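Local structure of AlyQ (Persicobacter sp. CCB-QB2, 5XNR) at residues A[12-17]-A[45-50]; A[161-166]-A[211-216]; A[255-260]-A[354-359]. The protein probably degrades alginate by beta-elimination, pairing a carbohydrate-binding module of the CBM32 type with an alginate lyase domain. One frame throughout, in Å; residues are numbered along the deposited sequence.

Interaction 1: residues A[12-17]-A[45-50]; sequences VAVTAS and ITFDLG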
ATOM      1  N   VAL A  12      -3.587 -11.752  26.085  1.00 40.49           N
ATOM      2  CA  VAL A  12      -3.873 -13.133  26.390  1.00 44.78           C
ATOM      3  C   VAL A  12      -3.730 -13.373  27.900  1.00 44.62           C
ATOM      4  O   VAL A  12      -4.318 -14.311  28.425  1.00 42.47           O
ATOM      5  CB  VAL A  12      -2.997 -14.089  25.560  1.00 46.92           C
ATOM      6  CG1 VAL A  12      -1.512 -13.849  25.783  1.00 44.11           C
ATOM      7  CG2 VAL A  12      -3.367 -15.539  25.855  1.00 50.67           C
ATOM      8  N   ALA A  13      -2.963 -12.533  28.599  1.00 43.86           N
ATOM      9  CA  ALA A  13      -2.869 -12.647  30.045  1.00 41.05           C
ATOM     10  C   ALA A  13      -2.389 -11.316  30.630  1.00 40.94           C
ATOM     11  O   ALA A  13      -1.859 -10.440  29.940  1.00 36.78           O
ATOM     12  CB  ALA A  13      -1.941 -13.781  30.427  1.00 41.22           C
ATOM     13  N   VAL A  14      -2.563 -11.199  31.927  1.00 38.18           N
ATOM     14  CA  VAL A  14      -2.171 -10.004  32.614  1.00 37.40           C
ATOM     15  C   VAL A  14      -1.813 -10.376  34.059  1.00 36.86           C
ATOM     16  O   VAL A  14      -2.458 -11.230  34.692  1.00 33.75           O
ATOM     17  CB  VAL A  14      -3.275  -8.932  32.535  1.00 37.19           C
ATOM     18  CG1 VAL A  14      -4.614  -9.418  33.059  1.00 41.28           C
ATOM     19  CG2 VAL A  14      -2.874  -7.676  33.261  1.00 37.54           C
ATOM     20  N   THR A  15      -0.756  -9.730  34.537  1.00 35.05           N
ATOM     21  CA  THR A  15      -0.244  -9.877  35.881  1.00 33.94           C
ATOM     22  C   THR A  15       0.014  -8.474  36.431  1.00 34.57           C
ATOM     23  O   THR A  15      -0.228  -7.475  35.757  1.00 32.85           O
ATOM     24  CB  THR A  15       1.026 -10.732  35.887  1.00 35.52           C
ATOM     25  OG1 THR A  15       2.070  -9.964  35.275  1.00 37.16           O
ATOM     26  CG2 THR A  15       0.835 -12.055  35.168  1.00 37.24           C
ATOM     27  N   ALA A  16       0.485  -8.411  37.658  1.00 34.61           N
ATOM     28  CA  ALA A  16       0.763  -7.144  38.299  1.00 36.09           C
ATOM     29  C   ALA A  16       1.611  -7.399  39.540  1.00 36.83           C
ATOM     30  O   ALA A  16       1.584  -8.512  40.103  1.00 38.05           O
ATOM     31  CB  ALA A  16      -0.525  -6.441  38.658  1.00 35.67           C
ATOM     32  N   SER A  17       2.347  -6.365  39.937  1.00 34.94           N
ATOM     33  CA  SER A  17       3.169  -6.370  41.145  1.00 33.62           C
ATOM     34  C   SER A  17       2.325  -6.536  42.425  1.00 31.40           C
ATOM     35  O   SER A  17       2.839  -6.948  43.467  1.00 32.98           O
ATOM     36  CB  SER A  17       3.973  -5.097  41.200  1.00 34.64           C
ATOM     37  OG  SER A  17       3.097  -3.981  41.339  1.00 34.63           O
ATOM     38  N   ILE A  45       1.103  -2.936  36.396  1.00 35.00           N
ATOM     39  CA  ILE A  45       0.358  -4.021  35.774  1.00 33.59           C
ATOM     40  C   ILE A  45       1.013  -4.322  34.428  1.00 33.20           C
ATOM     41  O   ILE A  45       1.458  -3.379  33.764  1.00 30.10           O
ATOM     42  CB  ILE A  45      -1.126  -3.662  35.649  1.00 33.54           C
ATOM     43  CG1 ILE A  45      -1.908  -4.753  34.913  1.00 32.79           C
ATOM     44  CG2 ILE A  45      -1.312  -2.302  35.004  1.00 35.94           C
ATOM     45  CD1 ILE A  45      -3.373  -4.724  35.208  1.00 29.56           C
ATOM     46  N   THR A  46       1.085  -5.621  34.082  1.00 31.96           N
ATOM     47  CA  THR A  46       1.890  -6.146  32.943  1.00 33.11           C
ATOM     48  C   THR A  46       1.034  -7.006  31.998  1.00 33.35           C
ATOM     49  O   THR A  46       0.511  -8.049  32.397  1.00 34.51           O
ATOM     50  CB  THR A  46       3.067  -7.010  33.413  1.00 31.92           C
ATOM     51  OG1 THR A  46       3.909  -6.252  34.288  1.00 29.64           O
ATOM     52  CG2 THR A  46       3.880  -7.534  32.248  1.00 32.48           C
ATOM     53  N   PHE A  47       0.947  -6.591  30.732  1.00 34.33           N
ATOM     54  CA  PHE A  47       0.029  -7.194  29.759  1.00 31.40           C
ATOM     55  C   PHE A  47       0.824  -8.062  28.809  1.00 30.04           C
ATOM     56  O   PHE A  47       1.880  -7.648  28.393  1.00 31.21           O
ATOM     57  CB  PHE A  47      -0.739  -6.126  28.981  1.00 31.09           C
ATOM     58  CG  PHE A  47      -1.527  -5.210  29.871  1.00 32.47           C
ATOM     59  CD1 PHE A  47      -2.811  -5.548  30.267  1.00 35.43           C
ATOM     60  CD2 PHE A  47      -0.964  -4.049  30.371  1.00 32.57           C
ATOM     61  CE1 PHE A  47      -3.535  -4.711  31.104  1.00 35.53           C
ATOM     62  CE2 PHE A  47      -1.686  -3.222  31.222  1.00 35.71           C
ATOM     63  CZ  PHE A  47      -2.969  -3.548  31.581  1.00 34.57           C
ATOM     64  N   ASP A  48       0.292  -9.244  28.511  1.00 34.88           N
ATOM     65  CA  ASP A  48       0.968 -10.231  27.661  1.00 39.62           C
ATOM     66  C   ASP A  48       0.175 -10.455  26.360  1.00 37.96           C
ATOM     67  O   ASP A  48      -0.993 -10.844  26.415  1.00 39.29           O
ATOM     68  CB  ASP A  48       1.145 -11.571  28.391  1.00 40.11           C
ATOM     69  CG  ASP A  48       1.963 -12.593  27.601  1.00 40.78           C
ATOM     70  OD1 ASP A  48       2.451 -12.241  26.483  1.00 37.66           O
ATOM     71  OD2 ASP A  48       2.106 -13.732  28.093  1.00 37.89           O
ATOM     72  N   LEU A  49       0.861 -10.319  25.219  1.00 39.27           N
ATOM     73  CA  LEU A  49       0.267 -10.505  23.864  1.00 41.07           C
ATOM     74  C   LEU A  49       0.498 -11.913  23.288  1.00 42.21           C
ATOM     75  O   LEU A  49       0.105 -12.180  22.131  1.00 41.48           O
ATOM     76  CB  LEU A  49       0.890  -9.489  22.911  1.00 36.54           C
ATOM     77  CG  LEU A  49       0.656  -8.035  23.257  1.00 37.58           C
ATOM     78  CD1 LEU A  49       1.220  -7.174  22.141  1.00 39.31           C
ATOM     79  CD2 LEU A  49      -0.830  -7.761  23.468  1.00 37.53           C
ATOM     80  N   GLY A  50       1.169 -12.789  24.028  1.00 43.06           N
ATOM     81  CA  GLY A  50       1.325 -14.190  23.598  1.00 49.59           C
ATOM     82  C   GLY A  50       2.603 -14.420  22.796  1.00 53.53           C
ATOM     83  O   GLY A  50       3.221 -15.482  22.918  1.00 54.95           O
TER
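The carbonyl oxygen of D48 is gripped by two successive N-H groups of the facing strand. V12 N donates at 2.8 Å to D48 O, nearly in line with its C=O, while A13 N reaches the same D48 O at a weak 3.4 Å, and D48 N answers to A13 O. With V12 and A13 both set against D48, this is a classic beta bulge. Beyond it the antiparallel pairing is regular: T15 and T46 exchange two backbone bonds, the tighter from T46 N to T15 O at 2.8 Å. Strand 13-16 is an edge of a five-stranded sheet in the beta sandwich of the F5/8 type C (CBM32) module, and 45-49 lies next inward, bonded to strand 110-118. On the buried face V14 CG2 presses on I45 CG1 at a tight 3.5 Å and on F47 CD1 at 3.7 Å; I45 offers that CG1 because it stands anti to the backbone N (chi1 176°). I45 and F47 continue inward to I126 and V129 of the second sheet. On the opposite face D48 OD1 receives G50 N at 2.8 Å, from above the carboxylate plane, closing an Asx turn, and also pairs with R109.

Interaction 2: residues A[161-166]-A[211-216]; sequences WKITYP and VRSELR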
ATOM      1  N   TRP A 161      14.269  -1.633 -19.544  1.00 34.01           N
ATOM      2  CA  TRP A 161      13.250  -0.601 -19.674  1.00 33.43           C
ATOM      3  C   TRP A 161      13.913   0.761 -19.925  1.00 34.20           C
ATOM      4  O   TRP A 161      15.105   0.980 -19.641  1.00 34.28           O
ATOM      5  CB  TRP A 161      12.373  -0.578 -18.416  1.00 31.67           C
ATOM      6  CG  TRP A 161      11.787  -1.914 -18.090  1.00 32.07           C
ATOM      7  CD1 TRP A 161      12.346  -2.909 -17.336  1.00 35.87           C
ATOM      8  CD2 TRP A 161      10.545  -2.440 -18.576  1.00 30.74           C
ATOM      9  NE1 TRP A 161      11.525  -4.002 -17.293  1.00 32.70           N
ATOM     10  CE2 TRP A 161      10.411  -3.740 -18.043  1.00 31.84           C
ATOM     11  CE3 TRP A 161       9.538  -1.934 -19.393  1.00 29.34           C
ATOM     12  CZ2 TRP A 161       9.302  -4.533 -18.305  1.00 29.96           C
ATOM     13  CZ3 TRP A 161       8.439  -2.716 -19.645  1.00 29.06           C
ATOM     14  CH2 TRP A 161       8.331  -4.000 -19.117  1.00 30.99           C
ATOM     15  N   LYS A 162      13.111   1.646 -20.493  1.00 35.66           N
ATOM     16  CA  LYS A 162      13.351   3.080 -20.510  1.00 36.06           C
ATOM     17  C   LYS A 162      12.126   3.755 -19.903  1.00 33.61           C
ATOM     18  O   LYS A 162      11.040   3.201 -19.954  1.00 31.15           O
ATOM     19  CB  LYS A 162      13.547   3.609 -21.932  1.00 37.27           C
ATOM     20  CG  LYS A 162      12.292   3.583 -22.796  1.00 42.04           C
ATOM     21  CD  LYS A 162      12.514   3.999 -24.229  1.00 43.86           C
ATOM     22  CE  LYS A 162      11.839   5.298 -24.597  1.00 46.98           C
ATOM     23  NZ  LYS A 162      11.721   5.402 -26.069  1.00 47.90           N
ATOM     24  N   ILE A 163      12.313   4.954 -19.374  1.00 34.96           N
ATOM     25  CA  ILE A 163      11.221   5.721 -18.800  1.00 33.10           C
ATOM     26  C   ILE A 163      10.941   6.968 -19.655  1.00 35.53           C
ATOM     27  O   ILE A 163      11.844   7.548 -20.296  1.00 31.80           O
ATOM     28  CB  ILE A 163      11.535   6.098 -17.346  1.00 33.03           C
ATOM     29  CG1 ILE A 163      10.260   6.423 -16.576  1.00 32.88           C
ATOM     30  CG2 ILE A 163      12.545   7.241 -17.258  1.00 35.43           C
ATOM     31  CD1 ILE A 163      10.425   6.319 -15.072  1.00 32.07           C
ATOM     32  N   THR A 164       9.656   7.340 -19.667  1.00 35.98           N
ATOM     33  CA  THR A 164       9.193   8.584 -20.222  1.00 34.80           C
ATOM     34  C   THR A 164       8.549   9.391 -19.094  1.00 33.70           C
ATOM     35  O   THR A 164       7.698   8.902 -18.380  1.00 35.10           O
ATOM     36  CB  THR A 164       8.233   8.362 -21.398  1.00 37.08           C
ATOM     37  OG1 THR A 164       8.923   7.671 -22.442  1.00 43.63           O
ATOM     38  CG2 THR A 164       7.698   9.657 -21.968  1.00 36.43           C
ATOM     39  N   TYR A 165       8.979  10.632 -18.942  1.00 33.40           N
ATOM     40  CA  TYR A 165       8.564  11.446 -17.823  1.00 31.95           C
ATOM     41  C   TYR A 165       7.449  12.381 -18.306  1.00 30.50           C
ATOM     42  O   TYR A 165       7.266  12.560 -19.502  1.00 29.87           O
ATOM     43  CB  TYR A 165       9.762  12.227 -17.250  1.00 34.62           C
ATOM     44  CG  TYR A 165      10.822  11.421 -16.536  1.00 33.57           C
ATOM     45  CD1 TYR A 165      10.558  10.816 -15.313  1.00 33.65           C
ATOM     46  CD2 TYR A 165      12.091  11.258 -17.078  1.00 32.67           C
ATOM     47  CE1 TYR A 165      11.518  10.066 -14.648  1.00 32.60           C
ATOM     48  CE2 TYR A 165      13.074  10.529 -16.419  1.00 32.76           C
ATOM     49  CZ  TYR A 165      12.779   9.912 -15.210  1.00 34.62           C
ATOM     50  OH  TYR A 165      13.728   9.181 -14.552  1.00 33.03           O
ATOM     51  N   PRO A 166       6.736  13.009 -17.370  1.00 30.51           N
ATOM     52  CA  PRO A 166       5.715  14.018 -17.633  1.00 33.27           C
ATOM     53  C   PRO A 166       6.213  15.310 -18.287  1.00 34.21           C
ATOM     54  O   PRO A 166       5.414  16.013 -18.866  1.00 40.65           O
ATOM     55  CB  PRO A 166       5.186  14.375 -16.242  1.00 33.96           C
ATOM     56  CG  PRO A 166       5.323  13.077 -15.484  1.00 33.89           C
ATOM     57  CD  PRO A 166       6.682  12.607 -15.954  1.00 33.10           C
ATOM     58  N   VAL A 211      -0.345  12.611 -19.802  1.00 40.48           N
ATOM     59  CA  VAL A 211       0.863  12.810 -19.048  1.00 38.98           C
ATOM     60  C   VAL A 211       1.293  11.450 -18.506  1.00 37.84           C
ATOM     61  O   VAL A 211       0.479  10.801 -17.848  1.00 35.92           O
ATOM     62  CB  VAL A 211       0.602  13.825 -17.915  1.00 40.18           C
ATOM     63  CG1 VAL A 211       1.853  14.152 -17.129  1.00 40.59           C
ATOM     64  CG2 VAL A 211      -0.014  15.114 -18.428  1.00 42.16           C
ATOM     65  N   ARG A 212       2.540  11.031 -18.750  1.00 37.51           N
ATOM     66  CA  ARG A 212       2.978   9.732 -18.250  1.00 38.23           C
ATOM     67  C   ARG A 212       4.262   9.841 -17.421  1.00 37.35           C
ATOM     68  O   ARG A 212       5.157  10.589 -17.720  1.00 35.57           O
ATOM     69  CB  ARG A 212       3.177   8.749 -19.406  1.00 42.54           C
ATOM     70  CG  ARG A 212       4.382   9.013 -20.298  1.00 44.19           C
ATOM     71  CD  ARG A 212       4.001   9.160 -21.770  1.00 50.37           C
ATOM     72  NE  ARG A 212       3.392   7.978 -22.368  1.00 49.24           N
ATOM     73  CZ  ARG A 212       2.506   7.993 -23.369  1.00 48.89           C
ATOM     74  NH1 ARG A 212       2.311   9.087 -24.081  1.00 48.90           N
ATOM     75  NH2 ARG A 212       1.788   6.917 -23.625  1.00 50.06           N
ATOM     76  N   SER A 213       4.324   9.033 -16.380  1.00 35.33           N
ATOM     77  CA  SER A 213       5.595   8.568 -15.883  1.00 35.53           C
ATOM     78  C   SER A 213       5.610   7.036 -15.954  1.00 33.89           C
ATOM     79  O   SER A 213       5.048   6.394 -15.091  1.00 31.87           O
ATOM     80  CB  SER A 213       5.853   9.064 -14.492  1.00 34.22           C
ATOM     81  OG  SER A 213       7.121   8.614 -14.037  1.00 34.18           O
ATOM     82  N   GLU A 214       6.223   6.449 -16.981  1.00 37.56           N
ATOM     83  CA  GLU A 214       6.016   4.998 -17.224  1.00 40.64           C
ATOM     84  C   GLU A 214       7.160   4.365 -18.031  1.00 36.58           C
ATOM     85  O   GLU A 214       7.821   5.032 -18.829  1.00 40.20           O
ATOM     86  CB  GLU A 214       4.650   4.814 -17.903  1.00 44.15           C
ATOM     87  CG  GLU A 214       4.634   4.997 -19.405  1.00 44.36           C
ATOM     88  CD  GLU A 214       3.304   4.665 -20.082  1.00 43.13           C
ATOM     89  OE1 GLU A 214       2.556   3.758 -19.596  1.00 43.96           O
ATOM     90  OE2 GLU A 214       3.024   5.305 -21.104  1.00 40.33           O
ATOM     91  N   LEU A 215       7.336   3.060 -17.844  1.00 35.34           N
ATOM     92  CA  LEU A 215       8.419   2.264 -18.489  1.00 37.18           C
ATOM     93  C   LEU A 215       7.960   1.700 -19.838  1.00 33.90           C
ATOM     94  O   LEU A 215       6.851   1.249 -19.947  1.00 30.48           O
ATOM     95  CB  LEU A 215       8.813   1.101 -17.579  1.00 38.73           C
ATOM     96  CG  LEU A 215       9.328   1.490 -16.194  1.00 43.98           C
ATOM     97  CD1 LEU A 215       9.542   0.251 -15.322  1.00 43.16           C
ATOM     98  CD2 LEU A 215      10.615   2.305 -16.306  1.00 45.87           C
ATOM     99  N   ARG A 216       8.826   1.734 -20.852  1.00 32.26           N
ATOM    100  CA  ARG A 216       8.567   1.040 -22.102  1.00 33.94           C
ATOM    101  C   ARG A 216       9.574  -0.123 -22.228  1.00 35.43           C
ATOM    102  O   ARG A 216      10.787   0.026 -22.042  1.00 36.01           O
ATOM    103  CB  ARG A 216       8.636   2.040 -23.262  1.00 33.70           C
ATOM    104  CG  ARG A 216       8.207   1.490 -24.619  1.00 36.52           C
ATOM    105  CD  ARG A 216       9.330   1.363 -25.641  1.00 38.26           C
ATOM    106  NE  ARG A 216       8.908   1.194 -27.038  1.00 36.34           N
ATOM    107  CZ  ARG A 216       8.955   0.049 -27.724  1.00 34.82           C
ATOM    108  NH1 ARG A 216       9.298  -1.105 -27.161  1.00 31.85           N
ATOM    109  NH2 ARG A 216       8.659   0.076 -29.003  1.00 35.00           N
TER
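L215 crosses the W161 indole at about a right angle. Its CD1 stands 4.1 Å above one ring face, displaced toward the rim, while L215 CB touches W161 CE3 at 3.6 Å. On this same side of the sheet I163 CB meets L215 CD2, and both residues pack on F194 of the other sheet of the beta jelly roll. The reverse side is polar. There K162 and R216 cross obliquely, CG against CB, and T164 lays CG2 on R212 CD at 3.7 Å. R212 starts with CG wedged between backbone N and carbonyl carbon (chi1 71°) and bends twice more, which turns its guanidinium to E214 in a side-on salt bridge: NE at 3.0 Å and NH2 at 3.2 Å both hold E214 OE2, close to the guanidinium plane. A leucine in place of R212 would probably leave E214 OE2 without its two-nitrogen clamp. Backbone bonds tie K162 to R216 and T164 to E214, the shortest from R216 N to K162 O at 2.8 Å. They stop at P166, whose nitrogen has no hydrogen for R212 O; P166 CB packs tightly on V211 CG1. RSELR, residues 212-216, is the sequence expected of polysaccharide lyase family 7. Its polar face carries R212 and R216 beside K162, with E214 held by R212 and more weakly by K357, consistent with a surface that meets anionic alginate.

Interaction 3: residues A[255-260]-A[354-359]; sequences TQIHGD and SYFKIG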
ATOM      1  N   THR A 255      -0.879  -0.863 -16.327  1.00 33.69           N
ATOM      2  CA  THR A 255      -0.173  -1.876 -17.156  1.00 31.23           C
ATOM      3  C   THR A 255      -0.717  -1.872 -18.584  1.00 30.87           C
ATOM      4  O   THR A 255      -1.913  -1.697 -18.751  1.00 28.98           O
ATOM      5  CB  THR A 255      -0.335  -3.257 -16.523  1.00 31.25           C
ATOM      6  OG1 THR A 255      -0.021  -3.069 -15.139  1.00 29.02           O
ATOM      7  CG2 THR A 255       0.545  -4.315 -17.161  1.00 32.76           C
ATOM      8  N   GLN A 256       0.132  -2.094 -19.597  1.00 32.05           N
ATOM      9  CA  GLN A 256      -0.330  -2.055 -21.005  1.00 34.53           C
ATOM     10  C   GLN A 256       0.426  -3.033 -21.908  1.00 33.46           C
ATOM     11  O   GLN A 256       1.621  -3.284 -21.713  1.00 34.72           O
ATOM     12  CB  GLN A 256      -0.104  -0.692 -21.654  1.00 36.22           C
ATOM     13  CG  GLN A 256      -0.350   0.474 -20.722  1.00 39.57           C
ATOM     14  CD  GLN A 256       0.070   1.770 -21.366  1.00 45.74           C
ATOM     15  OE1 GLN A 256      -0.151   1.991 -22.561  1.00 48.62           O
ATOM     16  NE2 GLN A 256       0.692   2.623 -20.560  1.00 49.43           N
ATOM     17  N   ILE A 257      -0.309  -3.551 -22.904  1.00 32.91           N
ATOM     18  CA  ILE A 257       0.253  -4.149 -24.109  1.00 34.83           C
ATOM     19  C   ILE A 257      -0.002  -3.146 -25.238  1.00 39.69           C
ATOM     20  O   ILE A 257      -1.140  -2.671 -25.354  1.00 38.09           O
ATOM     21  CB  ILE A 257      -0.378  -5.518 -24.438  1.00 33.88           C
ATOM     22  CG1 ILE A 257      -0.205  -6.513 -23.293  1.00 33.96           C
ATOM     23  CG2 ILE A 257       0.186  -6.078 -25.733  1.00 34.55           C
ATOM     24  CD1 ILE A 257      -0.897  -7.829 -23.521  1.00 33.88           C
ATOM     25  N   HIS A 258       1.029  -2.834 -26.035  1.00 38.57           N
ATOM     26  CA  HIS A 258       0.926  -1.868 -27.133  1.00 42.75           C
ATOM     27  C   HIS A 258       1.344  -2.540 -28.450  1.00 41.15           C
ATOM     28  O   HIS A 258       2.272  -3.348 -28.453  1.00 42.32           O
ATOM     29  CB  HIS A 258       1.789  -0.633 -26.829  1.00 47.48           C
ATOM     30  CG  HIS A 258       1.137   0.675 -27.139  1.00 55.65           C
ATOM     31  ND1 HIS A 258       0.630   1.505 -26.131  1.00 55.80           N
ATOM     32  CD2 HIS A 258       0.917   1.307 -28.325  1.00 57.58           C
ATOM     33  CE1 HIS A 258       0.106   2.584 -26.690  1.00 63.19           C
ATOM     34  NE2 HIS A 258       0.273   2.487 -28.047  1.00 64.75           N
ATOM     35  N   GLY A 259       0.623  -2.238 -29.538  1.00 42.85           N
ATOM     36  CA  GLY A 259       1.034  -2.523 -30.956  1.00 42.80           C
ATOM     37  C   GLY A 259       1.033  -1.242 -31.789  1.00 46.18           C
ATOM     38  O   GLY A 259       0.961  -0.159 -31.183  1.00 46.76           O
ATOM     39  N   ASP A 260       1.122  -1.317 -33.143  1.00 52.17           N
ATOM     40  CA  ASP A 260       1.034  -0.075 -34.007  1.00 52.31           C
ATOM     41  C   ASP A 260      -0.416   0.421 -34.098  1.00 52.50           C
ATOM     42  O   ASP A 260      -1.350  -0.356 -34.347  1.00 49.42           O
ATOM     43  CB  ASP A 260       1.436  -0.240 -35.477  1.00 56.59           C
ATOM     44  CG  ASP A 260       2.803  -0.836 -35.755  1.00 60.22           C
ATOM     45  OD1 ASP A 260       3.769  -0.462 -35.047  1.00 66.88           O
ATOM     46  OD2 ASP A 260       2.886  -1.665 -36.692  1.00 49.82           O
ATOM     47  N   SER A 354       4.745  -5.630 -31.024  1.00 37.53           N
ATOM     48  CA  SER A 354       4.126  -5.523 -29.725  1.00 38.97           C
ATOM     49  C   SER A 354       5.186  -5.391 -28.621  1.00 39.17           C
ATOM     50  O   SER A 354       6.262  -5.991 -28.705  1.00 36.56           O
ATOM     51  CB  SER A 354       3.235  -6.702 -29.466  1.00 41.66           C
ATOM     52  OG  SER A 354       2.675  -6.619 -28.153  1.00 47.79           O
ATOM     53  N   TYR A 355       4.840  -4.642 -27.566  1.00 37.23           N
ATOM     54  CA  TYR A 355       5.729  -4.435 -26.405  1.00 36.07           C
ATOM     55  C   TYR A 355       4.879  -4.139 -25.160  1.00 33.34           C
ATOM     56  O   TYR A 355       3.718  -3.827 -25.295  1.00 33.55           O
ATOM     57  CB  TYR A 355       6.721  -3.305 -26.686  1.00 34.04           C
ATOM     58  CG  TYR A 355       6.066  -2.014 -27.097  1.00 36.24           C
ATOM     59  CD1 TYR A 355       5.748  -1.775 -28.419  1.00 37.51           C
ATOM     60  CD2 TYR A 355       5.741  -1.040 -26.166  1.00 35.41           C
ATOM     61  CE1 TYR A 355       5.152  -0.584 -28.808  1.00 40.22           C
ATOM     62  CE2 TYR A 355       5.131   0.149 -26.536  1.00 34.90           C
ATOM     63  CZ  TYR A 355       4.829   0.376 -27.864  1.00 36.86           C
ATOM     64  OH  TYR A 355       4.209   1.528 -28.259  1.00 38.13           O
ATOM     65  N   PHE A 356       5.465  -4.285 -23.973  1.00 30.09           N
ATOM     66  CA  PHE A 356       4.829  -3.952 -22.715  1.00 29.86           C
ATOM     67  C   PHE A 356       5.230  -2.555 -22.215  1.00 31.88           C
ATOM     68  O   PHE A 356       6.281  -2.015 -22.577  1.00 35.16           O
ATOM     69  CB  PHE A 356       5.251  -4.934 -21.627  1.00 30.99           C
ATOM     70  CG  PHE A 356       4.735  -6.337 -21.802  1.00 31.49           C
ATOM     71  CD1 PHE A 356       3.376  -6.585 -21.865  1.00 30.83           C
ATOM     72  CD2 PHE A 356       5.614  -7.405 -21.893  1.00 35.25           C
ATOM     73  CE1 PHE A 356       2.893  -7.870 -22.044  1.00 33.02           C
ATOM     74  CE2 PHE A 356       5.131  -8.693 -22.054  1.00 38.72           C
ATOM     75  CZ  PHE A 356       3.770  -8.923 -22.124  1.00 37.36           C
ATOM     76  N   LYS A 357       4.340  -1.969 -21.415  1.00 32.56           N
ATOM     77  CA  LYS A 357       4.598  -0.778 -20.631  1.00 34.00           C
ATOM     78  C   LYS A 357       4.093  -1.018 -19.213  1.00 35.15           C
ATOM     79  O   LYS A 357       3.035  -1.635 -19.037  1.00 30.55           O
ATOM     80  CB  LYS A 357       3.864   0.452 -21.158  1.00 35.01           C
ATOM     81  CG  LYS A 357       4.202   0.839 -22.588  1.00 41.39           C
ATOM     82  CD  LYS A 357       3.710   2.231 -22.979  1.00 44.15           C
ATOM     83  CE  LYS A 357       4.811   3.270 -23.057  1.00 48.33           C
ATOM     84  NZ  LYS A 357       4.410   4.420 -23.908  1.00 53.64           N
ATOM     85  N   ILE A 358       4.855  -0.516 -18.240  1.00 35.13           N
ATOM     86  CA  ILE A 358       4.501  -0.605 -16.822  1.00 35.86           C
ATOM     87  C   ILE A 358       4.644   0.780 -16.200  1.00 32.39           C
ATOM     88  O   ILE A 358       5.581   1.466 -16.498  1.00 33.09           O
ATOM     89  CB  ILE A 358       5.404  -1.618 -16.101  1.00 37.70           C
ATOM     90  CG1 ILE A 358       5.202  -3.043 -16.614  1.00 38.50           C
ATOM     91  CG2 ILE A 358       5.230  -1.526 -14.595  1.00 37.50           C
ATOM     92  CD1 ILE A 358       6.407  -3.928 -16.346  1.00 40.56           C
ATOM     93  N   GLY A 359       3.726   1.150 -15.319  1.00 31.20           N
ATOM     94  CA  GLY A 359       3.826   2.404 -14.613  1.00 28.89           C
ATOM     95  C   GLY A 359       2.524   3.177 -14.670  1.00 29.15           C
ATOM     96  O   GLY A 359       1.441   2.599 -14.497  1.00 33.23           O
TER
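H258 and Y355 exchange two backbone hydrogen bonds, H258 N to Y355 O at 3.0 Å, and Y355 N back to H258 O. Q256 and K357 do the same two residues along, and K357 N to Q256 O is again 3.0 Å. A weak bond from S354 OG gives H258 O a second donor. These are neighbouring antiparallel strands in the larger sheet of the beta jelly roll of the lyase domain; the sequences QIH and YFK are those expected of alginate lyases of polysaccharide lyase family 7. Strand 355-358 lies between 256-258 and 211-217.

The polar face, with Q256, H258, Y355 and K357, probably lines the alginate-binding cleft, as in other family 7 lyases. On it the side chains of H258 and Y355 run side by side. Y355 has CG between its backbone N and carbonyl carbon (chi1 55°), which brings the ring under H258, whose CB sits over one face at 3.7 Å from the ring centroid, a CH-pi contact. The two rings are nearly parallel, 12° apart, but so far slid that they barely overlap, and Y355 OH comes to 3.3 Å from H258 CD2. H258 NE2 is hydrogen-bonded to D266, whereas the buried H258 ND1 has no partner in the model. R216 adds a cation-pi contact to Y355. Beside this pair the Q256 amide rests against the aliphatic part of K357, Q256 NE2 to K357 CD 3.9 Å.

The other face looks into the domain. I257 and F356 lie side by side there, I257 CG1 meeting the ring edge at F356 CE1, 3.6 Å away, and they pack on F307 and V236 respectively. Q256 O comes to the same ring edge, in its plane, 3.7 Å from F356 CD1.

Interaction 1 stands alone in the carbohydrate-binding module, its centre more than 50 Å from the other two. It joins an edge strand to its neighbour and is only partly buried. Interactions 2 and 3 are buried and share one sheet of the lyase domain, their centres about 11 Å apart: strands 211-217 and 355-358 are neighbours, so L215 N probably bonds to I358 O, and E214 makes a weak, long ion pair with K357. All three have an apolar face turned to an opposing sheet. What differs is the reverse face, which carries threonines and an Asx turn in interaction 1, arginines and a glutamate in interaction 2, and a histidine-tyrosine pair in interaction 3.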